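PDB 6ZD1: telomerase reverse transcriptase from Candida tropicalis MYA-3404, which probably extends chromosome ends by copying a template in telomerase RNA into telomeric DNA repeats, as the catalytic subunit of the ribonucleoprotein. Local coordinates for residues L496-R499 with F504-I507; V539-E544 with N549-V554. All blocks are in the same frame, centred on the assembly; numbering follows the deposited sequence.

Interaction 1. Residues L496-R499 with F504-I507; sequences LLLR and FIFI
Leu496 and Leu498 pair with Ile507 and Ile505 through four backbone hydrogen bonds, zipping together the antiparallel beta hairpin of the reverse transcriptase palm. The Val-Asp-Asp sequence of motif C spans the turn and the start of the second strand; in relatives it supplies aspartates for the two-metal polymerase site. Leu496 N to Ile507 O measures 2.7 Å; Ile505 N to Leu498 O, 3.2 Å. All eight residues are buried, so the contrast is between a face where side chains meet closely across the strands and one where they seldom do.

The closely meeting face holds Leu497, Arg499, Phe504 and Phe506. Arg499 and Phe504 lie side by side and point the same way: with CG of Arg499 trans to its backbone N (chi1 -173°), the aliphatic chain passes over one ring face, CG standing 4.0 Å from the centroid of the Phe504 ring in a CH-pi contact. Beyond it the chain bends at chi3, and its guanidinium is gripped by a salt bridge from NH2 to Asp474 and a hydrogen bond from NE to Ser305. Leu497 crosses Phe506 at about a right angle, its CD1 3.8 Å from Phe506 CB while its CB sits at the ring edge. Helix 469-484 packs against Arg499 and Phe504.

On the other face side chains contact surrounding elements more than each other. Leu496 and Leu498 turn to helix 309-326, and Ile507 touches Met335. There, the one close side-chain meeting between the strands is the branch methyl CG2 of Ile505, 3.8 Å from Leu498 CB.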
ATOM      1  N   LEU A 496      -5.808 -25.182 -18.450  1.00 75.91           N
ATOM      2  CA  LEU A 496      -6.203 -24.051 -17.623  1.00 74.41           C
ATOM      3  C   LEU A 496      -5.150 -22.957 -17.710  1.00 74.89           C
ATOM      4  O   LEU A 496      -3.970 -23.211 -17.456  1.00 77.14           O
ATOM      5  CB  LEU A 496      -6.387 -24.483 -16.165  1.00 72.15           C
ATOM      6  CG  LEU A 496      -6.517 -23.346 -15.153  1.00 82.42           C
ATOM      7  CD1 LEU A 496      -7.854 -22.649 -15.323  1.00 77.68           C
ATOM      8  CD2 LEU A 496      -6.338 -23.856 -13.728  1.00 55.85           C
ATOM      9  N   LEU A 497      -5.576 -21.748 -18.072  1.00 87.40           N
ATOM     10  CA  LEU A 497      -4.717 -20.572 -18.108  1.00 64.37           C
ATOM     11  C   LEU A 497      -5.224 -19.538 -17.113  1.00 62.48           C
ATOM     12  O   LEU A 497      -6.427 -19.263 -17.049  1.00 72.19           O
ATOM     13  CB  LEU A 497      -4.666 -19.959 -19.513  1.00 65.38           C
ATOM     14  CG  LEU A 497      -3.790 -18.717 -19.706  1.00 69.85           C
ATOM     15  CD1 LEU A 497      -2.316 -19.063 -19.544  1.00 59.12           C
ATOM     16  CD2 LEU A 497      -4.049 -18.065 -21.059  1.00 60.95           C
ATOM     17  N   LEU A 498      -4.300 -18.957 -16.349  1.00 58.49           N
ATOM     18  CA  LEU A 498      -4.612 -17.977 -15.319  1.00 59.55           C
ATOM     19  C   LEU A 498      -3.662 -16.794 -15.448  1.00 77.87           C
ATOM     20  O   LEU A 498      -2.492 -16.963 -15.814  1.00 73.20           O
ATOM     21  CB  LEU A 498      -4.502 -18.574 -13.916  1.00 65.59           C
ATOM     22  CG  LEU A 498      -5.447 -19.718 -13.561  1.00 62.82           C
ATOM     23  CD1 LEU A 498      -5.155 -20.180 -12.149  1.00 66.92           C
ATOM     24  CD2 LEU A 498      -6.889 -19.270 -13.697  1.00 72.02           C
ATOM     25  N   ARG A 499      -4.181 -15.595 -15.169  1.00 83.17           N
ATOM     26  CA  ARG A 499      -3.408 -14.367 -15.255  1.00 74.21           C
ATOM     27  C   ARG A 499      -3.537 -13.595 -13.951  1.00 71.13           C
ATOM     28  O   ARG A 499      -4.645 -13.389 -13.450  1.00 83.74           O
ATOM     29  CB  ARG A 499      -3.845 -13.506 -16.448  1.00 75.00           C
ATOM     30  CG  ARG A 499      -2.959 -12.291 -16.673  1.00 78.17           C
ATOM     31  CD  ARG A 499      -3.411 -11.463 -17.867  1.00 76.28           C
ATOM     32  NE  ARG A 499      -4.696 -10.817 -17.626  1.00 79.38           N
ATOM     33  CZ  ARG A 499      -4.849  -9.707 -16.912  1.00 66.25           C
ATOM     34  NH1 ARG A 499      -3.793  -9.123 -16.360  1.00 64.50           N
ATOM     35  NH2 ARG A 499      -6.057  -9.188 -16.745  1.00 65.61           N
ATOM     36  N   PHE A 504       1.849 -15.261 -15.395  1.00 58.70           N
ATOM     37  CA  PHE A 504       0.988 -16.219 -16.069  1.00 69.91           C
ATOM     38  C   PHE A 504       1.338 -17.628 -15.619  1.00 71.82           C
ATOM     39  O   PHE A 504       2.499 -17.928 -15.320  1.00 60.82           O
ATOM     40  CB  PHE A 504       1.126 -16.131 -17.593  1.00 67.67           C
ATOM     41  CG  PHE A 504       0.657 -14.831 -18.180  1.00 73.54           C
ATOM     42  CD1 PHE A 504      -0.547 -14.761 -18.863  1.00 68.42           C
ATOM     43  CD2 PHE A 504       1.426 -13.682 -18.064  1.00 73.00           C
ATOM     44  CE1 PHE A 504      -0.980 -13.567 -19.414  1.00 72.98           C
ATOM     45  CE2 PHE A 504       0.997 -12.485 -18.609  1.00 66.91           C
ATOM     46  CZ  PHE A 504      -0.207 -12.428 -19.286  1.00 58.47           C
ATOM     47  N   ILE A 505       0.323 -18.490 -15.570  1.00 61.77           N
ATOM     48  CA  ILE A 505       0.523 -19.917 -15.345  1.00 53.37           C
ATOM     49  C   ILE A 505      -0.437 -20.668 -16.252  1.00 62.35           C
ATOM     50  O   ILE A 505      -1.566 -20.224 -16.487  1.00 62.93           O
ATOM     51  CB  ILE A 505       0.328 -20.312 -13.866  1.00 53.73           C
ATOM     52  CG1 ILE A 505       0.805 -21.750 -13.639  1.00 59.28           C
ATOM     53  CG2 ILE A 505      -1.128 -20.162 -13.446  1.00 63.76           C
ATOM     54  CD1 ILE A 505       0.901 -22.141 -12.191  1.00 60.02           C
ATOM     55  N   PHE A 506       0.025 -21.794 -16.787  1.00 56.77           N
ATOM     56  CA  PHE A 506      -0.788 -22.609 -17.680  1.00 70.25           C
ATOM     57  C   PHE A 506      -0.546 -24.072 -17.355  1.00 72.17           C
ATOM     58  O   PHE A 506       0.587 -24.549 -17.448  1.00 71.18           O
ATOM     59  CB  PHE A 506      -0.458 -22.320 -19.145  1.00 62.05           C
ATOM     60  CG  PHE A 506      -1.121 -23.261 -20.102  1.00 71.31           C
ATOM     61  CD1 PHE A 506      -2.484 -23.176 -20.337  1.00 68.53           C
ATOM     62  CD2 PHE A 506      -0.388 -24.235 -20.759  1.00 66.86           C
ATOM     63  CE1 PHE A 506      -3.105 -24.042 -21.216  1.00 72.37           C
ATOM     64  CE2 PHE A 506      -1.003 -25.106 -21.642  1.00 70.76           C
ATOM     65  CZ  PHE A 506      -2.363 -25.011 -21.870  1.00 72.73           C
ATOM     66  N   ILE A 507      -1.610 -24.779 -16.986  1.00 62.27           N
ATOM     67  CA  ILE A 507      -1.547 -26.185 -16.614  1.00 69.34           C
ATOM     68  C   ILE A 507      -2.379 -26.969 -17.616  1.00 75.14           C
ATOM     69  O   ILE A 507      -3.494 -26.561 -17.958  1.00 73.52           O
ATOM     70  CB  ILE A 507      -2.053 -26.416 -15.180  1.00 60.43           C
ATOM     71  CG1 ILE A 507      -1.301 -25.512 -14.201  1.00 63.96           C
ATOM     72  CG2 ILE A 507      -1.888 -27.876 -14.782  1.00 73.36           C
ATOM     73  CD1 ILE A 507      -1.853 -25.544 -12.795  1.00 57.25           C
TER

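Interaction 2. Residues V539-E544 with N549-V554; sequences VEINGE and NKMTFV
Met551, present as selenomethionine, and Ile541 are the heart of this contact, with Asn549 third; together they illustrate how two sheets can join without backbone hydrogen bonds between their facing edge strands. Strand 539-541 edges the palm sheet, Val539 and Ile541 pairing by backbone with Lys337 and Met335. Strand 550-553 edges a separate three-stranded sheet, Asn549 and Met551 pairing with Cys560 and Ile558; sequence and position are consistent with motif E, the primer grip of reverse transcriptases. The two short axes come no nearer than 8.1 Å, and no hydrogen bond spans them.

Met551 bridges that distance. Its chain runs out extended and then bends at chi3 (-66°), which lays the terminal methyl CE alongside strand 539-541, 3.6 Å from Ile541 CG1 and 3.8 Å from Val539 CG1. The same methyl rests 3.4 Å from the backbone O of Val539. Ile541 reaches the other way: its CD1 meets Met551 CB at 3.6 Å and lies against the backbone carbonyl carbons of Asn549 and Lys550, so its tip packs at the root of Met551, whose methyl meets the middle of Ile541.

At the far end Asn549 brings its amide obliquely back to Gly543, OD1 3.2 Å from Gly543 CA.

With an aliphatic group on at least one side of each touch, the joint depends on shape and burial rather than on directional bonds.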
ATOM      1  N   VAL A 539       9.595 -20.725 -16.367  1.00 63.10           N
ATOM      2  CA  VAL A 539       9.835 -21.990 -15.681  1.00 70.82           C
ATOM      3  C   VAL A 539       8.805 -23.008 -16.157  1.00 69.90           C
ATOM      4  O   VAL A 539       7.610 -22.700 -16.233  1.00 64.52           O
ATOM      5  CB  VAL A 539       9.778 -21.826 -14.149  1.00 79.96           C
ATOM      6  CG1 VAL A 539       9.948 -23.169 -13.455  1.00 69.72           C
ATOM      7  CG2 VAL A 539      10.855 -20.856 -13.689  1.00 66.41           C
ATOM      8  N   GLU A 540       9.265 -24.221 -16.460  1.00 78.99           N
ATOM      9  CA  GLU A 540       8.393 -25.273 -16.962  1.00 75.94           C
ATOM     10  C   GLU A 540       8.727 -26.580 -16.264  1.00 67.52           C
ATOM     11  O   GLU A 540       9.892 -26.984 -16.222  1.00 71.72           O
ATOM     12  CB  GLU A 540       8.541 -25.439 -18.481  1.00 68.13           C
ATOM     13  CG  GLU A 540       7.576 -26.443 -19.096  1.00 75.10           C
ATOM     14  CD  GLU A 540       7.947 -26.818 -20.518  1.00 91.41           C
ATOM     15  OE1 GLU A 540       7.682 -27.974 -20.920  1.00 98.88           O
ATOM     16  OE2 GLU A 540       8.511 -25.960 -21.233  1.00 75.93           O
ATOM     17  N   ILE A 541       7.703 -27.239 -15.718  1.00 69.19           N
ATOM     18  CA  ILE A 541       7.841 -28.579 -15.163  1.00 78.08           C
ATOM     19  C   ILE A 541       6.663 -29.417 -15.640  1.00 77.40           C
ATOM     20  O   ILE A 541       5.610 -28.896 -16.012  1.00 80.07           O
ATOM     21  CB  ILE A 541       7.930 -28.594 -13.618  1.00 71.40           C
ATOM     22  CG1 ILE A 541       6.688 -27.971 -12.987  1.00 71.28           C
ATOM     23  CG2 ILE A 541       9.187 -27.880 -13.145  1.00 72.67           C
ATOM     24  CD1 ILE A 541       6.708 -28.027 -11.478  1.00 89.05           C
ATOM     25  N   ASN A 542       6.870 -30.734 -15.661  1.00 85.40           N
ATOM     26  CA  ASN A 542       5.852 -31.669 -16.123  1.00 79.50           C
ATOM     27  C   ASN A 542       5.613 -32.852 -15.197  1.00 88.38           C
ATOM     28  O   ASN A 542       4.554 -33.480 -15.301  1.00 83.80           O
ATOM     29  CB  ASN A 542       6.207 -32.201 -17.521  1.00 86.46           C
ATOM     30  CG  ASN A 542       7.586 -32.833 -17.582  1.00100.20           C
ATOM     31  OD1 ASN A 542       8.094 -33.358 -16.590  1.00100.83           O
ATOM     32  ND2 ASN A 542       8.197 -32.788 -18.758  1.00104.88           N
ATOM     33  N   GLY A 543       6.551 -33.194 -14.321  1.00 84.22           N
ATOM     34  CA  GLY A 543       6.353 -34.328 -13.443  1.00 85.32           C
ATOM     35  C   GLY A 543       6.173 -35.643 -14.174  1.00 96.71           C
ATOM     36  O   GLY A 543       5.234 -36.392 -13.896  1.00 93.80           O
ATOM     37  N   GLU A 544       7.057 -35.929 -15.131  1.00107.55           N
ATOM     38  CA  GLU A 544       7.119 -37.239 -15.769  1.00 92.62           C
ATOM     39  C   GLU A 544       8.140 -38.148 -15.104  1.00106.97           C
ATOM     40  O   GLU A 544       8.700 -39.035 -15.763  1.00106.84           O
ATOM     41  CB  GLU A 544       7.435 -37.095 -17.259  1.00 91.00           C
ATOM     42  CG  GLU A 544       6.315 -36.495 -18.097  1.00104.29           C
ATOM     43  CD  GLU A 544       6.659 -36.439 -19.577  1.00101.77           C
ATOM     44  OE1 GLU A 544       7.805 -36.780 -19.939  1.00 89.56           O
ATOM     45  OE2 GLU A 544       5.784 -36.054 -20.381  1.00103.40           O
ATOM     46  N   ASN A 549       8.837 -31.356  -9.528  1.00 89.69           N
ATOM     47  CA  ASN A 549       7.395 -31.384  -9.341  1.00 90.39           C
ATOM     48  C   ASN A 549       6.858 -30.240  -8.496  1.00 88.83           C
ATOM     49  O   ASN A 549       5.641 -30.159  -8.301  1.00 84.21           O
ATOM     50  CB  ASN A 549       6.971 -32.719  -8.720  1.00 83.60           C
ATOM     51  CG  ASN A 549       6.848 -33.817  -9.750  1.00111.64           C
ATOM     52  OD1 ASN A 549       5.767 -34.060 -10.285  1.00116.59           O
ATOM     53  ND2 ASN A 549       7.960 -34.481 -10.048  1.00115.51           N
ATOM     54  N   LYS A 550       7.715 -29.359  -7.993  1.00 88.95           N
ATOM     55  CA  LYS A 550       7.291 -28.176  -7.259  1.00 69.61           C
ATOM     56  C   LYS A 550       7.567 -26.933  -8.093  1.00 71.56           C
ATOM     57  O   LYS A 550       8.683 -26.747  -8.589  1.00 71.31           O
ATOM     58  CB  LYS A 550       8.007 -28.077  -5.908  1.00 66.48           C
ATOM     59  CG  LYS A 550       7.301 -28.786  -4.762  1.00 86.64           C
ATOM     60  CD  LYS A 550       7.406 -30.298  -4.874  1.00 94.23           C
ATOM     61  CE  LYS A 550       8.849 -30.771  -4.776  1.00106.07           C
ATOM     62  NZ  LYS A 550       8.940 -32.261  -4.782  1.00 96.23           N
HETATM   63  N   MSE A 551       6.556 -26.086  -8.242  1.00 68.73           N
HETATM   64  CA  MSE A 551       6.738 -24.786  -8.877  1.00 68.24           C
HETATM   65  C   MSE A 551       6.169 -23.686  -7.988  1.00 64.49           C
HETATM   66  O   MSE A 551       5.123 -23.862  -7.365  1.00 68.85           O
HETATM   67  CB  MSE A 551       6.067 -24.745 -10.252  1.00 83.58           C
HETATM   68  CG  MSE A 551       6.106 -23.372 -10.909  1.00 87.40           C
HETATM   69 SE   MSE A 551       5.184 -23.267 -12.623  1.00124.27          SE
HETATM   70  CE  MSE A 551       6.335 -24.453 -13.659  1.00 83.77           C
ATOM     71  N   THR A 552       6.866 -22.554  -7.921  1.00 78.59           N
ATOM     72  CA  THR A 552       6.408 -21.402  -7.155  1.00 79.53           C
ATOM     73  C   THR A 552       5.760 -20.403  -8.106  1.00 71.59           C
ATOM     74  O   THR A 552       6.444 -19.757  -8.908  1.00 73.65           O
ATOM     75  CB  THR A 552       7.557 -20.757  -6.383  1.00 93.05           C
ATOM     76  OG1 THR A 552       8.069 -21.691  -5.426  1.00 85.65           O
ATOM     77  CG2 THR A 552       7.068 -19.518  -5.649  1.00 98.86           C
ATOM     78  N   PHE A 553       4.442 -20.291  -8.024  1.00 75.47           N
ATOM     79  CA  PHE A 553       3.718 -19.205  -8.656  1.00 70.98           C
ATOM     80  C   PHE A 553       3.567 -18.099  -7.614  1.00 89.95           C
ATOM     81  O   PHE A 553       4.159 -18.167  -6.534  1.00100.25           O
ATOM     82  CB  PHE A 553       2.391 -19.711  -9.216  1.00 70.98           C
ATOM     83  CG  PHE A 553       1.785 -18.805 -10.245  1.00 58.30           C
ATOM     84  CD1 PHE A 553       2.566 -18.248 -11.241  1.00 60.70           C
ATOM     85  CD2 PHE A 553       0.432 -18.519 -10.220  1.00 66.81           C
ATOM     86  CE1 PHE A 553       2.010 -17.413 -12.190  1.00 64.04           C
ATOM     87  CE2 PHE A 553      -0.130 -17.687 -11.167  1.00 64.86           C
ATOM     88  CZ  PHE A 553       0.663 -17.134 -12.156  1.00 68.98           C
ATOM     89  N   VAL A 554       2.792 -17.057  -7.922  1.00 88.21           N
ATOM     90  CA  VAL A 554       2.722 -15.906  -7.028  1.00 75.33           C
ATOM     91  C   VAL A 554       2.229 -16.352  -5.658  1.00 84.92           C
ATOM     92  O   VAL A 554       1.064 -16.737  -5.492  1.00 97.99           O
ATOM     93  CB  VAL A 554       1.808 -14.834  -7.624  1.00 77.88           C
ATOM     94  CG1 VAL A 554       2.560 -14.027  -8.658  1.00 85.29           C
ATOM     95  CG2 VAL A 554       0.586 -15.485  -8.265  1.00 66.86           C
TER

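Overall arrangement
Interaction 1 and interaction 2 follow one another along the chain, their centres about 12 Å apart, and share the four-stranded palm sheet. Strand 334-339 lies between strands 503-508 and 539-541, so the motif C hairpin and the edge that carries the second contact flank one central strand. Phe553, which takes no part in the packing of 539-544, makes the direct link: its CE1 lies 3.2 Å from Phe504 O and its CE2 3.5 Å from Ile505 CG2. The same ring touches Asp503 at the start of strand 503-508, tying the presumed primer-grip sheet to the probable catalytic aspartate site.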